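Side-chain contacts in succinate dehydrogenase subunit A (Mycolicibacterium smegmatis, PDB 7D6V), which is the FAD-carrying subunit of mycobacterial succinate dehydrogenase Sdh1 and probably oxidises succinate to fumarate, passing the electrons on to the iron-sulfur subunit: residues 88-91 against 92-96; 153-156 against 157-161; 240-243 against 244-247; 477-481 against 482-486. All coordinates share one frame; numbering follows the deposited sequence.

Contact 1: residues 88-91 against 92-96; sequences ELHA and QEAPD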
loop_
_atom_site.group_PDB
_atom_site.type_symbol
_atom_site.label_atom_id
_atom_site.label_comp_id
_atom_site.label_asym_id
_atom_site.label_seq_id
_atom_site.Cartn_x
_atom_site.Cartn_y
_atom_site.Cartn_z
ATOM N N GLU A 88 -5.073 -25.145 -19.071
ATOM C CA GLU A 88 -6.496 -25.292 -19.362
ATOM C C GLU A 88 -7.338 -25.064 -18.117
ATOM O O GLU A 88 -8.376 -24.388 -18.167
ATOM C CB GLU A 88 -6.766 -26.680 -19.935
ATOM C CG GLU A 88 -8.229 -27.071 -19.938
ATOM C CD GLU A 88 -8.429 -28.569 -19.981
ATOM O OE1 GLU A 88 -7.500 -29.304 -19.592
ATOM O OE2 GLU A 88 -9.513 -29.012 -20.407
ATOM N N LEU A 89 -6.897 -25.609 -16.987
ATOM C CA LEU A 89 -7.670 -25.516 -15.760
ATOM C C LEU A 89 -7.710 -24.080 -15.254
ATOM O O LEU A 89 -8.761 -23.592 -14.822
ATOM C CB LEU A 89 -7.054 -26.471 -14.742
ATOM C CG LEU A 89 -7.752 -26.928 -13.478
ATOM C CD1 LEU A 89 -8.975 -27.719 -13.868
ATOM C CD2 LEU A 89 -6.787 -27.810 -12.720
ATOM N N HIS A 90 -6.579 -23.374 -15.347
ATOM C CA HIS A 90 -6.544 -21.957 -15.008
ATOM C C HIS A 90 -7.428 -21.140 -15.938
ATOM O O HIS A 90 -8.110 -20.211 -15.497
ATOM C CB HIS A 90 -5.105 -21.450 -15.061
ATOM C CG HIS A 90 -4.979 -19.960 -15.013
ATOM N ND1 HIS A 90 -4.950 -19.179 -16.149
ATOM C CD2 HIS A 90 -4.839 -19.110 -13.970
ATOM C CE1 HIS A 90 -4.815 -17.911 -15.806
ATOM N NE2 HIS A 90 -4.745 -17.842 -14.491
ATOM N N ALA A 91 -7.419 -21.463 -17.232
ATOM C CA ALA A 91 -8.242 -20.721 -18.178
ATOM C C ALA A 91 -9.721 -20.876 -17.867
ATOM O O ALA A 91 -10.474 -19.896 -17.893
ATOM C CB ALA A 91 -7.945 -21.178 -19.605
ATOM N N GLN A 92 -10.163 -22.093 -17.560
ATOM C CA GLN A 92 -11.590 -22.299 -17.359
ATOM C C GLN A 92 -12.047 -22.087 -15.921
ATOM O O GLN A 92 -13.254 -22.127 -15.668
ATOM C CB GLN A 92 -12.009 -23.694 -17.835
ATOM C CG GLN A 92 -11.308 -24.846 -17.174
ATOM C CD GLN A 92 -11.411 -26.117 -17.989
ATOM O OE1 GLN A 92 -11.917 -26.106 -19.109
ATOM N NE2 GLN A 92 -10.936 -27.222 -17.429
ATOM N N GLU A 93 -11.138 -21.844 -14.977
ATOM C CA GLU A 93 -11.538 -21.567 -13.603
ATOM C C GLU A 93 -11.208 -20.155 -13.138
ATOM O O GLU A 93 -11.541 -19.805 -12.003
ATOM C CB GLU A 93 -10.896 -22.581 -12.653
ATOM C CG GLU A 93 -11.325 -24.011 -12.898
ATOM C CD GLU A 93 -10.746 -24.964 -11.883
ATOM O OE1 GLU A 93 -9.938 -24.518 -11.045
ATOM O OE2 GLU A 93 -11.099 -26.160 -11.918
ATOM N N ALA A 94 -10.569 -19.340 -13.968
ATOM C CA ALA A 94 -10.164 -17.997 -13.565
ATOM C C ALA A 94 -11.336 -17.044 -13.323
ATOM O O ALA A 94 -11.311 -16.312 -12.328
ATOM C CB ALA A 94 -9.208 -17.393 -14.597
ATOM N N PRO A 95 -12.355 -16.985 -14.193
ATOM C CA PRO A 95 -13.458 -16.041 -13.934
ATOM C C PRO A 95 -14.191 -16.290 -12.627
ATOM O O PRO A 95 -14.627 -15.328 -11.983
ATOM C CB PRO A 95 -14.379 -16.245 -15.143
ATOM C CG PRO A 95 -13.503 -16.777 -16.194
ATOM C CD PRO A 95 -12.532 -17.655 -15.494
ATOM N N ASP A 96 -14.339 -17.551 -12.217
ATOM C CA ASP A 96 -15.043 -17.856 -10.976
ATOM C C ASP A 96 -14.321 -17.274 -9.768
ATOM O O ASP A 96 -14.957 -16.730 -8.858
ATOM C CB ASP A 96 -15.197 -19.365 -10.820
ATOM C CG ASP A 96 -16.260 -19.939 -11.725
ATOM O OD1 ASP A 96 -17.285 -19.264 -11.945
ATOM O OD2 ASP A 96 -16.069 -21.070 -12.218
#
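Leu89 and Glu93 lie side by side and point the same way on helix 84-102 of the FAD-binding domain, an i to i+4 pair in which carboxylate oxygen Glu93 OE2 rests 3.3 Å from methyl Leu89 CD1. With CG set beside its own backbone N (chi1 -63°) and the rest of the chain extended, Glu93 runs along the leucine, and its OE2 forms a salt bridge with Arg438 of helix 427-448, against which Leu89 also packs. One residue earlier, Glu88 and Gln92 meet obliquely, their carboxylate and amide planes 45° apart and Glu88 CG 3.7 Å from Gln92 NE2. Glu88 OE1 and OE2 form salt bridges with Arg85 and Arg606 respectively. The His90 side chain lies about 9 Å from the bound FAD; NE2 bonds to Ser430, and Ala94 CB sits over one ring face. In the backbone, the bond from Gln92 N to Glu88 O is 3.0 Å long, whereas Glu93 N makes weak bonds to both Leu89 O and His90 O. The helix kinks just beyond, where Pro95 has no amide hydrogen and its ring carbon CD stands 3.9 Å from Ala91 O.

Contact 2: residues 153-156 against 157-161; sequences QEDK and RELGD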
loop_
_atom_site.group_PDB
_atom_site.type_symbol
_atom_site.label_atom_id
_atom_site.label_comp_id
_atom_site.label_asym_id
_atom_site.label_seq_id
_atom_site.Cartn_x
_atom_site.Cartn_y
_atom_site.Cartn_z
ATOM N N GLN A 153 -14.264 -14.199 12.680
ATOM C CA GLN A 153 -15.392 -13.605 13.396
ATOM C C GLN A 153 -16.563 -14.579 13.482
ATOM O O GLN A 153 -17.220 -14.690 14.527
ATOM C CB GLN A 153 -15.825 -12.306 12.721
ATOM C CG GLN A 153 -14.940 -11.121 13.033
ATOM C CD GLN A 153 -15.180 -9.955 12.101
ATOM O OE1 GLN A 153 -15.823 -10.097 11.065
ATOM N NE2 GLN A 153 -14.661 -8.792 12.463
ATOM N N GLU A 154 -16.840 -15.292 12.388
ATOM C CA GLU A 154 -17.865 -16.334 12.429
ATOM C C GLU A 154 -17.488 -17.434 13.415
ATOM O O GLU A 154 -18.344 -17.953 14.141
ATOM C CB GLU A 154 -18.083 -16.925 11.037
ATOM C CG GLU A 154 -18.434 -15.916 9.966
ATOM C CD GLU A 154 -18.334 -16.497 8.569
ATOM O OE1 GLU A 154 -18.737 -17.663 8.380
ATOM O OE2 GLU A 154 -17.845 -15.793 7.661
ATOM N N ASP A 155 -16.209 -17.812 13.439
ATOM C CA ASP A 155 -15.745 -18.805 14.405
ATOM C C ASP A 155 -15.928 -18.311 15.833
ATOM O O ASP A 155 -16.280 -19.087 16.725
ATOM C CB ASP A 155 -14.279 -19.151 14.148
ATOM C CG ASP A 155 -14.083 -19.948 12.880
ATOM O OD1 ASP A 155 -15.028 -20.647 12.463
ATOM O OD2 ASP A 155 -12.981 -19.876 12.298
ATOM N N LYS A 156 -15.673 -17.027 16.073
ATOM C CA LYS A 156 -15.902 -16.455 17.395
ATOM C C LYS A 156 -17.369 -16.548 17.787
ATOM O O LYS A 156 -17.699 -16.928 18.915
ATOM C CB LYS A 156 -15.436 -15.003 17.420
ATOM C CG LYS A 156 -15.810 -14.252 18.679
ATOM C CD LYS A 156 -14.996 -14.719 19.865
ATOM C CE LYS A 156 -15.010 -13.684 20.969
ATOM N NZ LYS A 156 -14.134 -14.083 22.098
ATOM N N ARG A 157 -18.267 -16.194 16.866
ATOM C CA ARG A 157 -19.690 -16.240 17.193
ATOM C C ARG A 157 -20.174 -17.664 17.437
ATOM O O ARG A 157 -21.008 -17.892 18.320
ATOM C CB ARG A 157 -20.523 -15.573 16.101
ATOM C CG ARG A 157 -20.389 -14.066 16.058
ATOM C CD ARG A 157 -21.394 -13.454 15.102
ATOM N NE ARG A 157 -21.138 -13.823 13.715
ATOM C CZ ARG A 157 -20.339 -13.143 12.901
ATOM N NH1 ARG A 157 -19.722 -12.053 13.334
ATOM N NH2 ARG A 157 -20.164 -13.548 11.652
ATOM N N GLU A 158 -19.676 -18.637 16.676
ATOM C CA GLU A 158 -20.277 -19.965 16.770
ATOM C C GLU A 158 -19.562 -20.886 17.756
ATOM O O GLU A 158 -20.216 -21.592 18.528
ATOM C CB GLU A 158 -20.341 -20.611 15.385
ATOM C CG GLU A 158 -21.282 -19.880 14.442
ATOM C CD GLU A 158 -22.734 -19.973 14.879
ATOM O OE1 GLU A 158 -23.116 -20.999 15.480
ATOM O OE2 GLU A 158 -23.489 -19.009 14.637
ATOM N N LEU A 159 -18.231 -20.903 17.745
ATOM C CA LEU A 159 -17.460 -21.775 18.619
ATOM C C LEU A 159 -16.881 -21.062 19.835
ATOM O O LEU A 159 -16.347 -21.730 20.725
ATOM C CB LEU A 159 -16.325 -22.436 17.832
ATOM C CG LEU A 159 -16.729 -23.089 16.510
ATOM C CD1 LEU A 159 -15.516 -23.342 15.642
ATOM C CD2 LEU A 159 -17.479 -24.381 16.763
ATOM N N GLY A 160 -16.973 -19.739 19.900
ATOM C CA GLY A 160 -16.471 -19.007 21.044
ATOM C C GLY A 160 -15.000 -18.670 21.011
ATOM O O GLY A 160 -14.416 -18.417 22.070
ATOM N N ASP A 161 -14.378 -18.652 19.834
ATOM C CA ASP A 161 -12.949 -18.392 19.732
ATOM C C ASP A 161 -12.635 -17.952 18.311
ATOM O O ASP A 161 -13.064 -18.602 17.356
ATOM C CB ASP A 161 -12.148 -19.646 20.105
ATOM C CG ASP A 161 -10.648 -19.425 20.065
ATOM O OD1 ASP A 161 -10.205 -18.264 19.942
ATOM O OD2 ASP A 161 -9.906 -20.423 20.161
#
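Arg157 folds back over the turn before it, one guanidinium face turned to Gln153 O and the backbone of Glu154. Gln153 O lies 3.8 Å above the guanidinium plane, over its centre, and Arg157 NH2 reaches Glu154 CG at 3.4 Å; the bend at chi3 (-66°) turns the group onto the helix. Its plane is only 15° from that of the Glu154 carboxylate, yet Glu154 OE2 and Arg157 NH2 remain 5.1 Å apart, too far for a salt bridge, so any attraction is probably diffuse. Among the backbone bonds, Arg157 N to Gln153 O, Glu158 N to Glu154 O and Leu159 N to Asp155 O continue the i to i+4 ladder. This is the C-terminal end of helix 136-159 in the FAD-binding domain, where Gly160 leaves helical geometry with positive phi (85°) and its N makes weak bonds to both Asp155 O and Lys156 O. In the side-chain packing, Leu159 lies alongside Asp155, Leu159 CD1 4.2 Å from Asp155 OD1, while that same oxygen forms a salt bridge with Arg28. Lys156 bends at chi2 and brings CD to 4.0 Å from Asp161 N. Gln153 bonds through its amide to Ile115 and Ser117 of the iron-sulfur subunit.

Contact 3: residues 240-243 against 244-247; sequences LINM and EFIQ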
loop_
_atom_site.group_PDB
_atom_site.type_symbol
_atom_site.label_atom_id
_atom_site.label_comp_id
_atom_site.label_asym_id
_atom_site.label_seq_id
_atom_site.Cartn_x
_atom_site.Cartn_y
_atom_site.Cartn_z
ATOM N N LEU A 240 12.031 -30.131 -8.336
ATOM C CA LEU A 240 11.875 -28.819 -8.942
ATOM C C LEU A 240 11.989 -28.953 -10.454
ATOM O O LEU A 240 12.740 -29.789 -10.961
ATOM C CB LEU A 240 12.932 -27.842 -8.416
ATOM C CG LEU A 240 12.580 -26.920 -7.245
ATOM C CD1 LEU A 240 12.007 -27.690 -6.079
ATOM C CD2 LEU A 240 13.816 -26.165 -6.810
ATOM N N ILE A 241 11.230 -28.130 -11.175
ATOM C CA ILE A 241 11.240 -28.143 -12.631
ATOM C C ILE A 241 11.418 -26.720 -13.138
ATOM O O ILE A 241 11.086 -25.748 -12.460
ATOM C CB ILE A 241 9.956 -28.754 -13.231
ATOM C CG1 ILE A 241 8.718 -28.026 -12.711
ATOM C CG2 ILE A 241 9.863 -30.220 -12.909
ATOM C CD1 ILE A 241 7.481 -28.290 -13.527
ATOM N N ASN A 242 11.950 -26.617 -14.355
ATOM C CA ASN A 242 12.032 -25.358 -15.096
ATOM C C ASN A 242 12.771 -24.274 -14.319
ATOM O O ASN A 242 12.440 -23.093 -14.422
ATOM C CB ASN A 242 10.640 -24.862 -15.491
ATOM C CG ASN A 242 9.939 -25.800 -16.440
ATOM O OD1 ASN A 242 10.564 -26.667 -17.047
ATOM N ND2 ASN A 242 8.632 -25.638 -16.570
ATOM N N MET A 243 13.787 -24.656 -13.547
ATOM C CA MET A 243 14.496 -23.676 -12.734
ATOM C C MET A 243 15.391 -22.765 -13.559
ATOM O O MET A 243 15.845 -21.741 -13.041
ATOM C CB MET A 243 15.319 -24.382 -11.658
ATOM C CG MET A 243 14.492 -24.906 -10.497
ATOM S SD MET A 243 13.136 -23.811 -10.038
ATOM C CE MET A 243 13.971 -22.654 -8.963
ATOM N N GLU A 244 15.650 -23.104 -14.819
ATOM C CA GLU A 244 16.431 -22.259 -15.710
ATOM C C GLU A 244 15.602 -21.169 -16.370
ATOM O O GLU A 244 16.155 -20.363 -17.124
ATOM C CB GLU A 244 17.099 -23.112 -16.791
ATOM C CG GLU A 244 16.132 -23.738 -17.779
ATOM C CD GLU A 244 15.579 -25.070 -17.309
ATOM O OE1 GLU A 244 15.252 -25.202 -16.113
ATOM O OE2 GLU A 244 15.467 -25.992 -18.140
ATOM N N PHE A 245 14.303 -21.123 -16.111
ATOM C CA PHE A 245 13.405 -20.173 -16.757
ATOM C C PHE A 245 13.082 -19.070 -15.759
ATOM O O PHE A 245 12.224 -19.229 -14.889
ATOM C CB PHE A 245 12.154 -20.880 -17.260
ATOM C CG PHE A 245 12.411 -21.760 -18.438
ATOM C CD1 PHE A 245 12.399 -23.133 -18.308
ATOM C CD2 PHE A 245 12.685 -21.213 -19.674
ATOM C CE1 PHE A 245 12.651 -23.940 -19.387
ATOM C CE2 PHE A 245 12.933 -22.015 -20.758
ATOM C CZ PHE A 245 12.915 -23.380 -20.616
ATOM N N ILE A 246 13.776 -17.947 -15.897
ATOM C CA ILE A 246 13.615 -16.791 -15.029
ATOM C C ILE A 246 13.320 -15.590 -15.909
ATOM O O ILE A 246 13.995 -15.376 -16.920
ATOM C CB ILE A 246 14.869 -16.550 -14.168
ATOM C CG1 ILE A 246 15.032 -17.670 -13.145
ATOM C CG2 ILE A 246 14.795 -15.202 -13.478
ATOM C CD1 ILE A 246 16.312 -17.595 -12.368
ATOM N N GLN A 247 12.306 -14.820 -15.536
ATOM C CA GLN A 247 11.979 -13.609 -16.271
ATOM C C GLN A 247 12.937 -12.497 -15.873
ATOM O O GLN A 247 13.094 -12.191 -14.686
ATOM C CB GLN A 247 10.534 -13.198 -16.019
ATOM C CG GLN A 247 10.023 -12.171 -17.006
ATOM C CD GLN A 247 8.530 -12.241 -17.195
ATOM O OE1 GLN A 247 8.017 -13.141 -17.855
ATOM N NE2 GLN A 247 7.819 -11.296 -16.599
#
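Phe245 N donates to Asn242 O at 3.2 Å, and this bond closes a type I beta turn that carries the chain from strand 240-241 into strand 246-253. The N-H points well at the oxygen (159°), but the donor stands above the carbonyl plane, 58° out of it, and so is not on a lone pair. The side chains of these two turn ends also meet obliquely: Asn242 CB comes to the edge of the phenyl ring, 3.7 Å from Phe245 CD1, and the amide and ring planes are perpendicular. Glu244, between Met243 and Phe245, curls back across the turn. Its CG occupies the position between backbone N and carbonyl carbon, and the bend at chi2 carries Glu244 OE1 to 3.0 Å from Met243 N, where the angle is too poor for a hydrogen bond. The other oxygen, OE2, forms a salt bridge with Arg557, which would probably stabilise the charged form of this buried acid. Separately, the backbone oxygen Glu244 O accepts a hydrogen bond from Arg500. Both strands pair antiparallel with strand 383-395: Ile241 bonds through its backbone to Gly393, and Gln247 to His388 and Tyr389. Met243 packs against His230, and Ile246 against Cys387 and Val550. Within the turn, the carboxylate's stem also touches the aromatic side chain that follows: Glu244 CG lies 3.8 Å above one face of the Phe245 ring, offset toward its rim.

Contact 4: residues 477-481 against 482-486; sequences EPENP and YTLHA
Pro481 O accepts from His485 N at 2.9 Å, and Asn480 O from Leu484 N at 3.2 Å in a nearly straight bond (169°) that comes in close to the C=O direction; both belong to the first turn of helix 481-495. Asn480 is the N-cap: its OD1 accepts a weak bond from Tyr482 N, 3.1 Å long. The chi1 of -163° swings the amide away from the residue's own N and beside its carbonyl carbon, from where OD1 can turn back to the helix start. That oxygen also lies in the plane of the tyrosine ring, at its edge, 3.4 Å from Tyr482 CD2. At the far end of the ring Tyr482 OH bonds to Pro46 O of the iron-sulfur subunit. Before the cap, Glu479 and Leu484 cross at about a right angle, with Glu479 CB 3.7 Å from Leu484 CD1, while carboxylate oxygen Glu479 OE2 forms a salt bridge with Arg518 of helix 502-518. On another side of the helix His485 packs among Leu536, Met540 and Met543, its NE2 bonded to Lys214 O. Thus a side-chain oxygen serves an amide of the first turn, which has no preceding helical carbonyl to use, and the same residue, Tyr482, whose amide is capped carries its hydroxyl to the partner subunit.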
loop_
_atom_site.group_PDB
_atom_site.type_symbol
_atom_site.label_atom_id
_atom_site.label_comp_id
_atom_site.label_asym_id
_atom_site.label_seq_id
_atom_site.Cartn_x
_atom_site.Cartn_y
_atom_site.Cartn_z
ATOM N N GLU A 477 38.075 -18.545 11.485
ATOM C CA GLU A 477 37.981 -18.008 10.130
ATOM C C GLU A 477 36.544 -17.585 9.842
ATOM O O GLU A 477 35.920 -18.106 8.910
ATOM C CB GLU A 477 38.465 -19.020 9.089
ATOM C CG GLU A 477 39.945 -19.335 9.186
ATOM C CD GLU A 477 40.814 -18.145 8.842
ATOM O OE1 GLU A 477 40.395 -17.324 7.997
ATOM O OE2 GLU A 477 41.914 -18.024 9.421
ATOM N N PRO A 478 35.996 -16.641 10.605
ATOM C CA PRO A 478 34.568 -16.323 10.486
ATOM C C PRO A 478 34.219 -15.676 9.155
ATOM O O PRO A 478 35.048 -15.061 8.483
ATOM C CB PRO A 478 34.327 -15.350 11.643
ATOM C CG PRO A 478 35.652 -14.746 11.904
ATOM C CD PRO A 478 36.660 -15.809 11.622
ATOM N N GLU A 479 32.950 -15.826 8.784
ATOM C CA GLU A 479 32.392 -15.224 7.584
ATOM C C GLU A 479 31.199 -14.354 7.950
ATOM O O GLU A 479 30.319 -14.777 8.703
ATOM C CB GLU A 479 31.960 -16.290 6.576
ATOM C CG GLU A 479 33.066 -17.228 6.143
ATOM C CD GLU A 479 33.952 -16.624 5.076
ATOM O OE1 GLU A 479 35.085 -17.116 4.897
ATOM O OE2 GLU A 479 33.515 -15.657 4.420
ATOM N N ASN A 480 31.177 -13.145 7.418
ATOM C CA ASN A 480 30.036 -12.255 7.597
ATOM C C ASN A 480 28.904 -12.670 6.663
ATOM O O ASN A 480 29.139 -12.858 5.465
ATOM C CB ASN A 480 30.441 -10.810 7.326
ATOM C CG ASN A 480 29.446 -9.814 7.875
ATOM O OD1 ASN A 480 28.500 -9.429 7.196
ATOM N ND2 ASN A 480 29.659 -9.388 9.111
ATOM N N PRO A 481 27.680 -12.845 7.171
ATOM C CA PRO A 481 26.571 -13.226 6.278
ATOM C C PRO A 481 26.314 -12.228 5.162
ATOM O O PRO A 481 25.999 -12.630 4.036
ATOM C CB PRO A 481 25.371 -13.322 7.232
ATOM C CG PRO A 481 25.951 -13.439 8.590
ATOM C CD PRO A 481 27.251 -12.717 8.572
ATOM N N TYR A 482 26.438 -10.931 5.449
ATOM C CA TYR A 482 26.165 -9.912 4.443
ATOM C C TYR A 482 27.179 -9.967 3.308
ATOM O O TYR A 482 26.817 -9.823 2.134
ATOM C CB TYR A 482 26.156 -8.530 5.096
ATOM C CG TYR A 482 25.051 -8.339 6.108
ATOM C CD1 TYR A 482 23.814 -7.846 5.727
ATOM C CD2 TYR A 482 25.244 -8.652 7.444
ATOM C CE1 TYR A 482 22.803 -7.670 6.644
ATOM C CE2 TYR A 482 24.236 -8.480 8.369
ATOM C CZ TYR A 482 23.018 -7.989 7.963
ATOM O OH TYR A 482 22.011 -7.813 8.878
ATOM N N THR A 483 28.453 -10.184 3.640
ATOM C CA THR A 483 29.487 -10.299 2.618
ATOM C C THR A 483 29.237 -11.500 1.715
ATOM O O THR A 483 29.332 -11.400 0.484
ATOM C CB THR A 483 30.859 -10.393 3.287
ATOM O OG1 THR A 483 31.175 -9.141 3.903
ATOM C CG2 THR A 483 31.936 -10.740 2.274
ATOM N N LEU A 484 28.899 -12.646 2.310
ATOM C CA LEU A 484 28.613 -13.840 1.523
ATOM C C LEU A 484 27.400 -13.627 0.629
ATOM O O LEU A 484 27.394 -14.043 -0.537
ATOM C CB LEU A 484 28.382 -15.034 2.448
ATOM C CG LEU A 484 29.586 -15.776 3.028
ATOM C CD1 LEU A 484 29.139 -16.679 4.162
ATOM C CD2 LEU A 484 30.306 -16.577 1.973
ATOM N N HIS A 485 26.357 -12.988 1.165
ATOM C CA HIS A 485 25.163 -12.724 0.373
ATOM C C HIS A 485 25.475 -11.821 -0.812
ATOM O O HIS A 485 25.003 -12.063 -1.929
ATOM C CB HIS A 485 24.081 -12.102 1.252
ATOM C CG HIS A 485 22.787 -11.868 0.540
ATOM N ND1 HIS A 485 21.936 -10.835 0.865
ATOM C CD2 HIS A 485 22.196 -12.537 -0.477
ATOM C CE1 HIS A 485 20.877 -10.876 0.078
ATOM N NE2 HIS A 485 21.010 -11.900 -0.745
ATOM N N ALA A 486 26.269 -10.771 -0.586
ATOM C CA ALA A 486 26.637 -9.873 -1.675
ATOM C C ALA A 486 27.458 -10.594 -2.736
ATOM O O ALA A 486 27.263 -10.373 -3.938
ATOM C CB ALA A 486 27.403 -8.672 -1.127
#

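How the contacts relate
The four contacts follow one another along the chain without touching. Contacts 1, 2 and 3 lie in the FAD-binding part of the sequence, on helix 84-102, at the end of helix 136-159 and in the turn between strands 240-241 and 246-253; contact 4, at the start of helix 481-495, comes later. Contact 3 is nearest the middle of the chain, its centre about 23 Å from that of contact 1 and 27 Å from that of contact 4. Contacts 1 and 3 are buried, with His90 and Ile246 about 9 and 11 Å from FAD, whereas peripheral contact 2 and contact 4, centres about 48 Å apart, each send one side chain to the iron-sulfur subunit, which probably takes the electrons.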